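PDB 2QQZ: glyoxalase family protein, putative from Bacillus anthracis, which is of unknown function but belongs to the glyoxalase/bleomycin resistance protein/dioxygenase superfamily, whose members include metal-dependent enzymes and drug-binding proteins. Local coordinates for residues Q88-I91 and K92-I95. Residues are numbered along the deposited sequence; the frame is centred on the assembly and turned at random. Where two conformers were deposited one is given.
Sequences QELI and KQGI
L90 and I95 meet through their CB atoms, 4.1 Å apart, where the chain leaves helix 83-92 and doubles back beside its last turn. Next to this apolar contact, the carbonyl oxygen of L90 receives the amide of I95, with N to O at 3.1 Å and an N-H...O angle of 154°; the donor is tilted from the carbonyl plane. The same oxygen accepts a second, weak bond from Q93 N, and the CB of I95 rests 3.4 Å from it, which leaves L90 O closely surrounded by the returning chain. Nested inside the I95 bond, G94 N donates to I91 O over 2.7 Å, from well above the carbonyl plane. These two bonds, I95 to L90 and G94 to I91, form a Schellman motif, with G94 as the C-prime residue; its positive phi (79°), a backbone region easily reached by glycine, lets the chain turn out of the helix. An i to i+4 bond precedes the motif: K92 N donates to Q88 O at 3.0 Å, whereas the link from Q93 N to E89 O is long and weak. Along the helix, E89 and K92 lie next to each other, pointing the same way. The bend in E89 at chi2 (-46°) turns its carboxylate toward the methylenes of K92, and OE1 lies 3.6 Å from CE. The charged ends are not in contact, with 4.9 Å between E89 OE1 and K92 NZ, so any attraction between them is probably modest. Y7 of the second subunit packs on E89. Toward the protein interior, L90 and I95 both touch T33 of helix 23-33, while F109 and V111 of strand 106-112 receive L90 and I95, respectively.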
# COMPACT_ATOMS: atom_id res chain seq x y z
N GLN A 88 -11.60 -12.62 15.56
CA GLN A 88 -12.62 -12.64 16.60
C GLN A 88 -12.55 -11.45 17.55
O GLN A 88 -13.56 -11.09 18.15
CB GLN A 88 -12.61 -13.96 17.40
CG GLN A 88 -13.16 -15.14 16.63
CD GLN A 88 -14.48 -14.86 15.92
OE1 GLN A 88 -15.41 -14.28 16.50
NE2 GLN A 88 -14.56 -15.29 14.68
N GLU A 89 -11.37 -10.84 17.71
CA GLU A 89 -11.27 -9.60 18.49
C GLU A 89 -11.92 -8.41 17.76
O GLU A 89 -12.47 -7.49 18.40
CB GLU A 89 -9.82 -9.24 18.85
CG GLU A 89 -9.16 -10.15 19.84
CD GLU A 89 -10.04 -10.47 21.06
OE1 GLU A 89 -10.27 -9.55 21.87
OE2 GLU A 89 -10.50 -11.63 21.19
N LEU A 90 -11.87 -8.41 16.43
CA LEU A 90 -12.53 -7.38 15.65
C LEU A 90 -14.05 -7.57 15.68
O LEU A 90 -14.80 -6.63 15.86
CB LEU A 90 -12.01 -7.32 14.21
CG LEU A 90 -10.52 -6.95 14.00
CD1 LEU A 90 -10.23 -6.81 12.50
CD2 LEU A 90 -10.05 -5.70 14.76
N ILE A 91 -14.50 -8.81 15.50
CA ILE A 91 -15.92 -9.11 15.58
C ILE A 91 -16.44 -8.70 16.99
O ILE A 91 -17.40 -7.93 17.09
CB ILE A 91 -16.18 -10.59 15.25
CG1 ILE A 91 -16.00 -10.82 13.74
CG2 ILE A 91 -17.59 -11.02 15.72
CD1 ILE A 91 -15.85 -12.28 13.37
N LYS A 92 -15.76 -9.11 18.05
CA LYS A 92 -16.11 -8.68 19.42
C LYS A 92 -16.43 -7.16 19.50
O LYS A 92 -17.33 -6.75 20.23
CB LYS A 92 -14.98 -9.01 20.39
CG LYS A 92 -15.38 -9.78 21.60
CD LYS A 92 -14.13 -10.37 22.28
CE LYS A 92 -13.54 -9.41 23.34
NZ LYS A 92 -14.32 -9.44 24.65
N GLN A 93 -15.68 -6.36 18.76
CA GLN A 93 -15.84 -4.90 18.76
C GLN A 93 -16.86 -4.38 17.72
O GLN A 93 -16.92 -3.18 17.43
CB GLN A 93 -14.47 -4.22 18.52
CG GLN A 93 -13.41 -4.56 19.56
CD GLN A 93 -12.04 -4.05 19.15
OE1 GLN A 93 -11.18 -4.83 18.73
NE2 GLN A 93 -11.84 -2.73 19.25
N GLY A 94 -17.64 -5.27 17.12
CA GLY A 94 -18.67 -4.87 16.15
C GLY A 94 -18.19 -4.53 14.75
O GLY A 94 -18.94 -3.96 13.95
N ILE A 95 -16.94 -4.86 14.44
CA ILE A 95 -16.40 -4.65 13.09
C ILE A 95 -16.87 -5.74 12.13
O ILE A 95 -16.77 -6.93 12.44
CB ILE A 95 -14.84 -4.59 13.11
CG1 ILE A 95 -14.36 -3.47 14.03
CG2 ILE A 95 -14.29 -4.41 11.70
CD1 ILE A 95 -14.90 -2.08 13.61